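Local structure of putative methyl-accepting chemotaxis signal transduction protein (Campylobacter jejuni subsp. jejuni serotype O:2, 4XMR) at residues Asp20-Thr25 with Tyr236-Thr241; Gln117-Thr122 with Thr142-Ile147; Asn211-Phe216 with Ala229-Phe234. The protein is probably a chemotaxis receptor whose periplasmic tandem-PAS sensory domain binds isoleucine in one of its two PAS modules. All coordinates share one frame; numbering follows the deposited sequence. Where two conformers were deposited one is given.

Contact 1 (Asp20-Thr25 with Tyr236-Thr241)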
ATOM      1  N   ASP B  20       0.761  13.116  14.556  1.00 13.18           N
ATOM      2  CA  ASP B  20       1.392  12.598  13.343  1.00 13.97           C
ATOM      3  C   ASP B  20       1.267  11.083  13.236  1.00 13.51           C
ATOM      4  O   ASP B  20       0.983  10.540  12.165  1.00 13.37           O
ATOM      5  CB  ASP B  20       2.872  12.980  13.291  1.00 15.57           C
ATOM      6  CG  ASP B  20       3.096  14.454  13.010  1.00 18.78           C
ATOM      7  OD1 ASP B  20       2.162  15.136  12.543  1.00 24.60           O
ATOM      8  OD2 ASP B  20       4.228  14.918  13.249  1.00 25.96           O
ATOM      9  N   LEU B  21       1.492  10.387  14.339  1.00 13.25           N
ATOM     10  CA  LEU B  21       1.389   8.931  14.298  1.00 13.08           C
ATOM     11  C   LEU B  21      -0.042   8.453  14.099  1.00 10.79           C
ATOM     12  O   LEU B  21      -0.279   7.478  13.373  1.00 12.08           O
ATOM     13  CB  LEU B  21       2.031   8.290  15.529  1.00 12.69           C
ATOM     14  CG  LEU B  21       3.518   8.603  15.693  1.00 15.16           C
ATOM     15  CD1 LEU B  21       4.056   7.795  16.840  1.00 16.80           C
ATOM     16  CD2 LEU B  21       4.305   8.340  14.414  1.00 21.62           C
ATOM     17  N   LEU B  22      -1.002   9.123  14.718  1.00 11.41           N
ATOM     18  CA  LEU B  22      -2.393   8.796  14.460  1.00 11.33           C
ATOM     19  C   LEU B  22      -2.722   8.961  12.976  1.00 11.18           C
ATOM     20  O   LEU B  22      -3.398   8.107  12.382  1.00 12.53           O
ATOM     21  CB  LEU B  22      -3.312   9.653  15.335  1.00 11.43           C
ATOM     22  CG  LEU B  22      -4.809   9.397  15.147  1.00 12.09           C
ATOM     23  CD1 LEU B  22      -5.168   7.939  15.418  1.00 14.13           C
ATOM     24  CD2 LEU B  22      -5.604  10.321  16.073  1.00 15.10           C
ATOM     25  N   LYS B  23      -2.213  10.030  12.367  1.00 11.87           N
ATOM     26  CA  LYS B  23      -2.466  10.278  10.951  1.00 13.28           C
ATOM     27  C   LYS B  23      -1.846   9.188  10.070  1.00 11.67           C
ATOM     28  O   LYS B  23      -2.416   8.836   9.039  1.00 12.58           O
ATOM     29  CB  LYS B  23      -1.993  11.669  10.522  1.00 17.88           C
ATOM     30  CG  LYS B  23      -2.438  12.032   9.095  1.00 21.17           C
ATOM     31  CD  LYS B  23      -2.204  13.480   8.732  1.00 27.71           C
ATOM     32  CE  LYS B  23      -2.624  13.739   7.292  1.00 30.76           C
ATOM     33  NZ  LYS B  23      -4.044  13.341   7.037  1.00 30.96           N
ATOM     34  N   VAL B  24      -0.703   8.630  10.471  1.00 11.20           N
ATOM     35  CA  VAL B  24      -0.142   7.507   9.709  1.00 10.86           C
ATOM     36  C   VAL B  24      -1.113   6.325   9.704  1.00 11.09           C
ATOM     37  O   VAL B  24      -1.287   5.656   8.672  1.00 12.10           O
ATOM     38  CB  VAL B  24       1.227   7.073  10.267  1.00 11.78           C
ATOM     39  CG1 VAL B  24       1.702   5.775   9.598  1.00 12.80           C
ATOM     40  CG2 VAL B  24       2.252   8.178  10.073  1.00 12.85           C
ATOM     41  N   THR B  25      -1.744   6.048  10.841  1.00 10.35           N
ATOM     42  CA  THR B  25      -2.722   4.969  10.887  1.00 10.40           C
ATOM     43  C   THR B  25      -3.968   5.321  10.065  1.00 10.29           C
ATOM     44  O   THR B  25      -4.502   4.463   9.356  1.00 11.08           O
ATOM     45  CB  THR B  25      -3.032   4.555  12.345  1.00 11.58           C
ATOM     46  OG1 THR B  25      -1.906   3.834  12.860  1.00 12.27           O
ATOM     47  CG2 THR B  25      -4.272   3.675  12.444  1.00 12.96           C
ATOM     48  N   TYR B 236     -14.645   3.378  10.590  1.00 17.13           N
ATOM     49  CA  TYR B 236     -13.757   2.998  11.687  1.00 15.67           C
ATOM     50  C   TYR B 236     -13.493   4.181  12.596  1.00 14.58           C
ATOM     51  O   TYR B 236     -13.625   5.339  12.198  1.00 15.42           O
ATOM     52  CB  TYR B 236     -12.376   2.532  11.179  1.00 17.01           C
ATOM     53  CG  TYR B 236     -12.307   1.290  10.330  1.00 19.28           C
ATOM     54  CD1 TYR B 236     -12.478   0.026  10.879  1.00 20.72           C
ATOM     55  CD2 TYR B 236     -11.998   1.384   8.980  1.00 23.62           C
ATOM     56  CE1 TYR B 236     -12.389  -1.111  10.095  1.00 22.74           C
ATOM     57  CE2 TYR B 236     -11.902   0.263   8.190  1.00 25.61           C
ATOM     58  CZ  TYR B 236     -12.100  -0.979   8.748  1.00 23.82           C
ATOM     59  OH  TYR B 236     -12.006  -2.085   7.943  1.00 26.17           O
ATOM     60  N   THR B 237     -13.066   3.876  13.811  1.00 13.80           N
ATOM     61  CA  THR B 237     -12.477   4.879  14.687  1.00 12.75           C
ATOM     62  C   THR B 237     -11.022   4.494  14.917  1.00 13.10           C
ATOM     63  O   THR B 237     -10.736   3.382  15.376  1.00 13.59           O
ATOM     64  CB  THR B 237     -13.211   4.950  16.032  1.00 15.12           C
ATOM     65  OG1 THR B 237     -14.581   5.292  15.796  1.00 16.79           O
ATOM     66  CG2 THR B 237     -12.572   6.002  16.934  1.00 16.72           C
ATOM     67  N   ALA B 238     -10.110   5.401  14.569  1.00 11.86           N
ATOM     68  CA  ALA B 238      -8.686   5.199  14.807  1.00 11.29           C
ATOM     69  C   ALA B 238      -8.283   5.974  16.048  1.00 10.34           C
ATOM     70  O   ALA B 238      -8.644   7.137  16.196  1.00 12.05           O
ATOM     71  CB  ALA B 238      -7.860   5.654  13.608  1.00 11.88           C
ATOM     72  N   CYS B 239      -7.513   5.333  16.920  1.00  9.66           N
ATOM     73  CA  CYS B 239      -7.052   5.974  18.155  1.00 11.11           C
ATOM     74  C   CYS B 239      -5.560   5.778  18.375  1.00 10.00           C
ATOM     75  O   CYS B 239      -4.957   4.816  17.864  1.00 11.29           O
ATOM     76  CB  CYS B 239      -7.766   5.376  19.368  1.00 12.90           C
ATOM     77  SG  CYS B 239      -9.560   5.564  19.398  1.00 14.91           S
ATOM     78  N   ILE B 240      -4.976   6.686  19.150  1.00 10.18           N
ATOM     79  CA  ILE B 240      -3.636   6.519  19.691  1.00 10.23           C
ATOM     80  C   ILE B 240      -3.710   6.852  21.177  1.00 10.77           C
ATOM     81  O   ILE B 240      -4.381   7.814  21.584  1.00 12.23           O
ATOM     82  CB  ILE B 240      -2.608   7.407  18.944  1.00 10.46           C
ATOM     83  CG1 ILE B 240      -1.185   7.003  19.308  1.00 12.14           C
ATOM     84  CG2 ILE B 240      -2.870   8.907  19.177  1.00 12.05           C
ATOM     85  CD1 ILE B 240      -0.138   7.625  18.400  1.00 12.49           C
ATOM     86  N   THR B 241      -3.069   6.042  22.009  1.00 10.85           N
ATOM     87  CA  THR B 241      -3.054   6.344  23.432  1.00 10.69           C
ATOM     88  C   THR B 241      -1.681   6.076  24.019  1.00 10.91           C
ATOM     89  O   THR B 241      -0.902   5.280  23.471  1.00 12.59           O
ATOM     90  CB  THR B 241      -4.095   5.533  24.245  1.00 12.67           C
ATOM     91  OG1 THR B 241      -3.698   4.155  24.311  1.00 13.83           O
ATOM     92  CG2 THR B 241      -5.492   5.645  23.648  1.00 14.38           C
TER
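Leu22 reaches across from helix 20-25 and lays its CD1 methyl over the Ala238-Cys239 backbone of strand 236-241. Its CG stands anti to the backbone N (chi1 180°), which carries CD1 out to the strand; there Leu22 CD1 lies 3.7 Å from Ala238 O and 4.0 Å from Ala238 CB, touching backbone and side chain of one residue together, and it is also 3.7 Å from the carbonyl carbon C of Cys239. Closer to the helix, the CB of Leu22 meets Ile240 CG2 at 3.9 Å. The other arm of Ile240 runs past it, chiefly toward the preceding helix residue: with CG1 anti to the backbone N (chi1 -168°) and chi2 extended as well, Ile240 CD1 ends 3.7 Å from Leu21 CB.

The long N-terminal helix 9-48 lies here along the antiparallel sheet of the second PAS module, as in tandem-PAS (double Cache) sensory domains. Helix and strand run roughly antiparallel, their short axes 148° apart and 8.2 Å at closest approach, and no hydrogen bond links them. One turn along from Leu21, Thr25 points at the strand and puts its methyl CG2 4.3 Å from Ala238 CB, while its OG1 is hydrogen-bonded to Thr177 and Thr173. On another flank of the helix, Leu21 packs on Asp20 of the second subunit.

Contact 2 (Gln117-Thr122 with Thr142-Ile147)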
ATOM      1  N   GLN B 117     -27.060  -6.926  -2.681  1.00 20.11           N
ATOM      2  CA  GLN B 117     -28.175  -5.989  -2.724  1.00 22.47           C
ATOM      3  C   GLN B 117     -27.740  -4.526  -2.712  1.00 20.09           C
ATOM      4  O   GLN B 117     -28.311  -3.701  -3.422  1.00 22.78           O
ATOM      5  CB  GLN B 117     -29.179  -6.294  -1.616  1.00 29.17           C
ATOM      6  CG  GLN B 117     -30.015  -7.526  -1.923  1.00 32.20           C
ATOM      7  CD  GLN B 117     -30.895  -7.347  -3.154  1.00 36.44           C
ATOM      8  OE1 GLN B 117     -31.498  -6.289  -3.357  1.00 49.78           O
ATOM      9  NE2 GLN B 117     -30.974  -8.383  -3.981  1.00 41.80           N
ATOM     10  N   GLU B 118     -26.708  -4.202  -1.944  1.00 20.73           N
ATOM     11  CA  GLU B 118     -26.274  -2.808  -1.867  1.00 20.84           C
ATOM     12  C   GLU B 118     -25.634  -2.324  -3.165  1.00 18.99           C
ATOM     13  O   GLU B 118     -25.758  -1.156  -3.528  1.00 23.32           O
ATOM     14  CB  GLU B 118     -25.350  -2.580  -0.670  1.00 22.03           C
ATOM     15  CG  GLU B 118     -26.049  -2.751   0.670  1.00 23.14           C
ATOM     16  CD  GLU B 118     -27.232  -1.813   0.826  1.00 31.12           C
ATOM     17  OE1 GLU B 118     -27.096  -0.621   0.478  1.00 33.71           O
ATOM     18  OE2 GLU B 118     -28.299  -2.272   1.283  1.00 36.53           O
ATOM     19  N   ALA B 119     -24.968  -3.229  -3.877  1.00 19.54           N
ATOM     20  CA  ALA B 119     -24.335  -2.879  -5.144  1.00 19.08           C
ATOM     21  C   ALA B 119     -25.373  -2.487  -6.187  1.00 18.93           C
ATOM     22  O   ALA B 119     -25.109  -1.651  -7.048  1.00 23.11           O
ATOM     23  CB  ALA B 119     -23.509  -4.041  -5.665  1.00 19.04           C
ATOM     24  N   LEU B 120     -26.554  -3.095  -6.100  1.00 21.61           N
ATOM     25  CA  LEU B 120     -27.639  -2.820  -7.039  1.00 24.23           C
ATOM     26  C   LEU B 120     -28.353  -1.506  -6.720  1.00 29.38           C
ATOM     27  O   LEU B 120     -29.112  -0.989  -7.546  1.00 32.72           O
ATOM     28  CB  LEU B 120     -28.649  -3.972  -7.043  1.00 24.68           C
ATOM     29  CG  LEU B 120     -28.126  -5.327  -7.530  1.00 24.53           C
ATOM     30  CD1 LEU B 120     -29.187  -6.396  -7.351  1.00 29.03           C
ATOM     31  CD2 LEU B 120     -27.697  -5.242  -8.984  1.00 24.37           C
ATOM     32  N   LYS B 121     -28.108  -0.966  -5.529  1.00 30.55           N
ATOM     33  CA  LYS B 121     -28.753   0.274  -5.105  1.00 32.16           C
ATOM     34  C   LYS B 121     -27.886   1.489  -5.371  1.00 40.03           C
ATOM     35  O   LYS B 121     -28.305   2.620  -5.117  1.00 50.87           O
ATOM     36  CB  LYS B 121     -29.057   0.235  -3.611  1.00 37.43           C
ATOM     37  CG  LYS B 121     -30.053  -0.815  -3.203  1.00 44.09           C
ATOM     38  CD  LYS B 121     -30.192  -0.836  -1.697  1.00 45.42           C
ATOM     39  CE  LYS B 121     -31.187  -1.882  -1.252  1.00 57.57           C
ATOM     40  NZ  LYS B 121     -31.258  -1.930   0.231  1.00 63.81           N
ATOM     41  N   THR B 122     -26.671   1.261  -5.861  1.00 39.79           N
ATOM     42  CA  THR B 122     -25.724   2.355  -6.038  1.00 32.64           C
ATOM     43  C   THR B 122     -24.862   2.211  -7.286  1.00 32.58           C
ATOM     44  O   THR B 122     -24.609   1.106  -7.769  1.00 33.90           O
ATOM     45  CB  THR B 122     -24.808   2.524  -4.803  1.00 34.70           C
ATOM     46  OG1 THR B 122     -23.970   3.669  -4.987  1.00 38.22           O
ATOM     47  CG2 THR B 122     -23.931   1.291  -4.606  1.00 32.35           C
ATOM     48  N   THR B 142     -15.547  -7.001   1.826  1.00 13.58           N
ATOM     49  CA  THR B 142     -15.956  -7.190   0.439  1.00 13.12           C
ATOM     50  C   THR B 142     -16.174  -5.856  -0.259  1.00 11.81           C
ATOM     51  O   THR B 142     -16.820  -4.949   0.291  1.00 14.22           O
ATOM     52  CB  THR B 142     -17.245  -8.032   0.355  1.00 13.85           C
ATOM     53  OG1 THR B 142     -16.983  -9.337   0.874  1.00 15.62           O
ATOM     54  CG2 THR B 142     -17.728  -8.162  -1.086  1.00 15.05           C
ATOM     55  N   TYR B 143     -15.604  -5.741  -1.458  1.00 10.54           N
ATOM     56  CA  TYR B 143     -15.817  -4.605  -2.329  1.00 10.82           C
ATOM     57  C   TYR B 143     -16.694  -5.121  -3.444  1.00 10.13           C
ATOM     58  O   TYR B 143     -16.327  -6.089  -4.113  1.00 11.49           O
ATOM     59  CB  TYR B 143     -14.477  -4.108  -2.876  1.00 11.53           C
ATOM     60  CG  TYR B 143     -13.535  -3.729  -1.759  1.00 11.29           C
ATOM     61  CD1 TYR B 143     -12.777  -4.695  -1.106  1.00 11.24           C
ATOM     62  CD2 TYR B 143     -13.436  -2.417  -1.322  1.00 12.10           C
ATOM     63  CE1 TYR B 143     -11.942  -4.366  -0.060  1.00 12.72           C
ATOM     64  CE2 TYR B 143     -12.595  -2.077  -0.259  1.00 12.66           C
ATOM     65  CZ  TYR B 143     -11.853  -3.062   0.361  1.00 12.71           C
ATOM     66  OH  TYR B 143     -10.997  -2.774   1.395  1.00 15.75           O
ATOM     67  N   SER B 144     -17.861  -4.522  -3.653  1.00 11.58           N
ATOM     68  CA  SER B 144     -18.746  -5.005  -4.699  1.00 12.81           C
ATOM     69  C   SER B 144     -19.205  -3.897  -5.633  1.00 13.47           C
ATOM     70  O   SER B 144     -19.216  -2.713  -5.270  1.00 14.26           O
ATOM     71  CB  SER B 144     -19.942  -5.765  -4.125  1.00 15.21           C
ATOM     72  OG  SER B 144     -20.729  -4.925  -3.296  1.00 15.58           O
ATOM     73  N   LYS B 145     -19.575  -4.291  -6.845  1.00 12.75           N
ATOM     74  CA  LYS B 145     -19.980  -3.336  -7.853  1.00 12.79           C
ATOM     75  C   LYS B 145     -20.880  -4.017  -8.856  1.00 12.68           C
ATOM     76  O   LYS B 145     -20.548  -5.083  -9.372  1.00 13.05           O
ATOM     77  CB  LYS B 145     -18.760  -2.750  -8.566  1.00 15.71           C
ATOM     78  CG  LYS B 145     -19.118  -1.651  -9.551  1.00 22.09           C
ATOM     79  CD  LYS B 145     -18.098  -0.534  -9.535  1.00 29.13           C
ATOM     80  CE  LYS B 145     -18.760   0.827  -9.730  1.00 27.23           C
ATOM     81  NZ  LYS B 145     -19.637   0.882 -10.937  1.00 25.20           N
ATOM     82  N   ALA B 146     -22.021  -3.401  -9.140  1.00 13.28           N
ATOM     83  CA  ALA B 146     -22.917  -3.928 -10.148  1.00 14.36           C
ATOM     84  C   ALA B 146     -22.275  -3.720 -11.505  1.00 14.20           C
ATOM     85  O   ALA B 146     -21.760  -2.636 -11.800  1.00 17.26           O
ATOM     86  CB  ALA B 146     -24.267  -3.232 -10.082  1.00 16.08           C
ATOM     87  N   ILE B 147     -22.301  -4.761 -12.330  0.50 13.58           N
ATOM     88  CA  ILE B 147     -21.716  -4.697 -13.660  0.50 14.88           C
ATOM     89  C   ILE B 147     -22.819  -4.563 -14.683  0.50 13.45           C
ATOM     90  O   ILE B 147     -23.726  -5.396 -14.733  0.50 14.88           O
ATOM     91  CB  ILE B 147     -20.925  -5.973 -13.992  0.50 17.77           C
ATOM     92  CG1 ILE B 147     -19.971  -6.312 -12.850  0.50 19.19           C
ATOM     93  CG2 ILE B 147     -20.181  -5.819 -15.319  0.50 22.42           C
ATOM     94  CD1 ILE B 147     -18.996  -5.208 -12.540  0.50 22.49           C
TER
HETATM   95  O   HOH W   1     -22.544  -0.836  -7.834  1.00 20.22           O
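Helix 114-120 lies over the antiparallel sheet of the ligand-binding PAS module, and Ala119 is where it meets strand 139-149. The methyl of Ala119 points at the strand and comes down beside Ser144, with Ala119 CB 3.8 Å from Ser144 OG. That hydroxyl sits between the backbone N and the carbonyl carbon of its own residue (chi1 62°), on the helix side of the strand, where it is hydrogen-bonded to Trp115 O, one turn before Ala119.

The small side chains let backbone come near backbone: the CA atoms of Ala119 and Lys145 are 5.1 Å apart. In this PDC (Cache) sensor domain the helix packs on the sheet, and its Trp115 lines the isoleucine pocket. Ala146 approaches the carbonyl of Ala119 from the strand side, its CB 3.5 Å from Ala119 O. Leu120 starts out pointing away from the strand, but its CD2 returns to within 4.1 Å of Ala146 CB, and the side chain also packs on Ile153 and Val156 of strand 152-162. Between the two backbones a water lies 2.8 Å from Ala119 O, to which it can donate, and accepts from Ala146 N at 2.9 Å.

Contact 3 (Asn211-Phe216 with Ala229-Phe234)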
ATOM      1  N   ASN B 211     -14.977  14.348  23.278  1.00 19.52           N
ATOM      2  CA  ASN B 211     -13.914  15.223  22.768  1.00 20.44           C
ATOM      3  C   ASN B 211     -13.840  15.497  21.268  1.00 24.23           C
ATOM      4  O   ASN B 211     -13.321  16.530  20.856  1.00 22.56           O
ATOM      5  CB  ASN B 211     -12.551  14.733  23.259  1.00 21.30           C
ATOM      6  CG  ASN B 211     -12.304  15.091  24.699  1.00 20.55           C
ATOM      7  OD1 ASN B 211     -11.802  16.174  25.001  1.00 25.15           O
ATOM      8  ND2 ASN B 211     -12.676  14.196  25.603  1.00 20.39           N
ATOM      9  N   GLY B 212     -14.335  14.578  20.452  1.00 23.59           N
ATOM     10  CA  GLY B 212     -14.251  14.768  19.015  1.00 22.94           C
ATOM     11  C   GLY B 212     -12.889  14.504  18.393  1.00 17.79           C
ATOM     12  O   GLY B 212     -11.894  14.251  19.085  1.00 20.03           O
ATOM     13  N   ASP B 213     -12.848  14.578  17.066  1.00 18.33           N
ATOM     14  CA  ASP B 213     -11.700  14.096  16.297  1.00 16.32           C
ATOM     15  C   ASP B 213     -10.394  14.851  16.540  1.00 16.03           C
ATOM     16  O   ASP B 213     -10.348  16.086  16.474  1.00 19.30           O
ATOM     17  CB  ASP B 213     -12.005  14.077  14.789  1.00 18.11           C
ATOM     18  CG  ASP B 213     -13.057  13.045  14.404  1.00 20.26           C
ATOM     19  OD1 ASP B 213     -13.482  12.249  15.267  1.00 22.28           O
ATOM     20  OD2 ASP B 213     -13.463  13.039  13.221  1.00 27.83           O
ATOM     21  N   ASN B 214      -9.346  14.080  16.823  0.63 14.55           N
ATOM     22  CA  ASN B 214      -7.980  14.572  17.016  0.63 15.83           C
ATOM     23  C   ASN B 214      -7.724  15.415  18.248  0.63 16.10           C
ATOM     24  O   ASN B 214      -6.618  15.921  18.436  0.63 18.45           O
ATOM     25  CB  ASN B 214      -7.451  15.279  15.769  0.63 19.76           C
ATOM     26  CG  ASN B 214      -6.868  14.315  14.784  0.63 20.83           C
ATOM     27  OD1 ASN B 214      -5.811  13.735  15.029  0.63 21.24           O
ATOM     28  ND2 ASN B 214      -7.561  14.112  13.674  0.63 18.40           N
ATOM     29  N   ASN B 215      -8.734  15.541  19.097  1.00 14.75           N
ATOM     30  CA  ASN B 215      -8.605  16.317  20.325  1.00 14.74           C
ATOM     31  C   ASN B 215      -8.149  15.404  21.455  1.00 13.97           C
ATOM     32  O   ASN B 215      -8.784  14.396  21.747  1.00 14.95           O
ATOM     33  CB  ASN B 215      -9.933  16.983  20.673  1.00 15.82           C
ATOM     34  CG  ASN B 215     -10.386  17.952  19.605  1.00 19.97           C
ATOM     35  OD1 ASN B 215      -9.587  18.731  19.079  1.00 25.48           O
ATOM     36  ND2 ASN B 215     -11.668  17.912  19.273  1.00 20.30           N
ATOM     37  N   PHE B 216      -7.038  15.745  22.088  1.00 13.27           N
ATOM     38  CA  PHE B 216      -6.512  14.891  23.143  1.00 13.02           C
ATOM     39  C   PHE B 216      -7.331  14.941  24.417  1.00 13.93           C
ATOM     40  O   PHE B 216      -7.822  16.005  24.833  1.00 17.37           O
ATOM     41  CB  PHE B 216      -5.056  15.221  23.441  1.00 15.69           C
ATOM     42  CG  PHE B 216      -4.138  14.773  22.364  1.00 16.19           C
ATOM     43  CD1 PHE B 216      -3.588  13.498  22.389  1.00 16.68           C
ATOM     44  CD2 PHE B 216      -3.863  15.602  21.291  1.00 18.83           C
ATOM     45  CE1 PHE B 216      -2.751  13.073  21.371  1.00 16.61           C
ATOM     46  CE2 PHE B 216      -3.038  15.186  20.271  1.00 19.47           C
ATOM     47  CZ  PHE B 216      -2.484  13.921  20.308  1.00 19.49           C
ATOM     48  N   ALA B 229      -6.165  10.216  21.715  1.00 12.13           N
ATOM     49  CA  ALA B 229      -6.911  10.972  20.723  1.00 11.57           C
ATOM     50  C   ALA B 229      -7.432   9.967  19.716  1.00 11.84           C
ATOM     51  O   ALA B 229      -6.761   8.964  19.413  1.00 12.64           O
ATOM     52  CB  ALA B 229      -6.032  11.998  20.035  1.00 13.73           C
ATOM     53  N   CYS B 230      -8.623  10.216  19.193  1.00 11.39           N
ATOM     54  CA  CYS B 230      -9.185   9.353  18.167  1.00 12.07           C
ATOM     55  C   CYS B 230      -9.753  10.184  17.031  1.00 12.25           C
ATOM     56  O   CYS B 230      -9.999  11.391  17.178  1.00 13.57           O
ATOM     57  CB  CYS B 230     -10.311   8.476  18.721  1.00 14.86           C
ATOM     58  SG  CYS B 230      -9.926   7.450  20.145  1.00 14.50           S
ATOM     59  N   THR B 231      -9.977   9.529  15.899  1.00 13.13           N
ATOM     60  CA  THR B 231     -10.612  10.189  14.774  1.00 13.14           C
ATOM     61  C   THR B 231     -11.396   9.180  13.950  1.00 13.18           C
ATOM     62  O   THR B 231     -11.046   7.993  13.890  1.00 14.23           O
ATOM     63  CB  THR B 231      -9.588  10.907  13.876  1.00 16.33           C
ATOM     64  OG1 THR B 231     -10.280  11.699  12.905  1.00 19.72           O
ATOM     65  CG2 THR B 231      -8.659   9.908  13.167  1.00 16.29           C
ATOM     66  N   LYS B 232     -12.454   9.648  13.300  1.00 12.93           N
ATOM     67  CA  LYS B 232     -13.207   8.786  12.404  1.00 14.81           C
ATOM     68  C   LYS B 232     -12.450   8.626  11.099  1.00 14.54           C
ATOM     69  O   LYS B 232     -11.912   9.587  10.547  1.00 18.68           O
ATOM     70  CB  LYS B 232     -14.588   9.375  12.134  1.00 18.22           C
ATOM     71  CG  LYS B 232     -15.494   9.416  13.349  1.00 25.54           C
ATOM     72  CD  LYS B 232     -15.629   8.050  14.009  1.00 30.83           C
ATOM     73  CE  LYS B 232     -16.294   7.039  13.086  1.00 41.79           C
ATOM     74  NZ  LYS B 232     -16.509   5.733  13.767  1.00 57.76           N
ATOM     75  N   VAL B 233     -12.399   7.392  10.613  1.00 14.02           N
ATOM     76  CA  VAL B 233     -11.836   7.107   9.296  1.00 15.37           C
ATOM     77  C   VAL B 233     -12.827   6.174   8.609  1.00 14.85           C
ATOM     78  O   VAL B 233     -12.881   4.978   8.917  1.00 15.33           O
ATOM     79  CB  VAL B 233     -10.444   6.450   9.360  1.00 16.11           C
ATOM     80  CG1 VAL B 233      -9.822   6.418   7.954  1.00 16.70           C
ATOM     81  CG2 VAL B 233      -9.520   7.178  10.346  1.00 19.65           C
ATOM     82  N   PHE B 234     -13.627   6.740   7.706  1.00 15.69           N
ATOM     83  CA  PHE B 234     -14.812   6.066   7.198  1.00 18.52           C
ATOM     84  C   PHE B 234     -15.646   5.529   8.374  1.00 18.41           C
ATOM     85  O   PHE B 234     -15.978   6.296   9.291  1.00 21.59           O
ATOM     86  CB  PHE B 234     -14.425   5.041   6.129  1.00 20.46           C
ATOM     87  CG  PHE B 234     -13.722   5.672   4.956  1.00 22.19           C
ATOM     88  CD1 PHE B 234     -14.447   6.344   3.988  1.00 24.77           C
ATOM     89  CD2 PHE B 234     -12.345   5.668   4.868  1.00 26.10           C
ATOM     90  CE1 PHE B 234     -13.813   6.961   2.927  1.00 25.93           C
ATOM     91  CE2 PHE B 234     -11.701   6.274   3.799  1.00 24.94           C
ATOM     92  CZ  PHE B 234     -12.440   6.924   2.835  1.00 25.65           C
TER
HETATM   93  O   HOH W   2     -10.044  12.569  20.196  1.00 15.04           O
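Asp213 and Asn214, at the centre of a type II beta turn from Gly212 to Asn215, bring the loop after helix 202-211 against strand 229-233, where Asn214 N donates a nearly straight hydrogen bond to Cys230 O (2.8 Å, 172° at the hydrogen). The same carbonyl receives a CA-H...O contact from Asp213. This strand belongs to the antiparallel sheet of the second PAS module, and the turn lies along it just ahead of edge strand 217-221. Gly212 leaves the helix with positive phi, a backbone shape in which a CB would press on the carbonyl O of Asn211. A water adds a second link: it sits within hydrogen-bonding distance of Gly212 O and Asn215 O, which compete with other acceptors for its protons, and accepts from Cys230 N.

The side chain of Asp213 crosses that of Thr231 at about a right angle, its CG 3.4 Å from Thr231 OG1. Further along, Asp213 OD1 takes a weak hydrogen bond from Lys232 N (3.4 Å); Tyr208 OH of the preceding helix also bonds this oxygen. Lys232 passes the carboxylate with its CG 4.0 Å from Asp213 OD1, and its chain, bent at chi2 and chi3, then leads NZ away from the turn to Thr237 OG1 and Ala235 O. At the other end of the contact, Phe216 turns its CG anti to its carbonyl carbon (chi1 -72°) and presents a ring face to Ala229. The methyl covers that face in a CH-pi contact, with Ala229 CB 3.8 Å from the ring centroid, displaced toward the CD1-CE1 edge.

How the contacts relate
Contacts 1 and 3 share the sheet of the second PAS module: their strands, 236-243 and 224-233, are neighbours, and the contact centres are 8 Å apart. The Cys239-Cys230 disulfide joins them directly, SG to SG 2.1 Å, and Ala238 O of contact 1 lies 2.8 Å from Thr231 N of contact 3, a probable hydrogen bond. Contact 2 belongs to the other, isoleucine-binding module, its centre about 29 Å from that of contact 1 and about 30 Å from that of contact 3. Its Ser144 side chain is about 9 Å from the bound isoleucine. Helix 9-48 spans both modules, carrying segment 20-25 and also touching Tyr143 and Ile147 of contact 2.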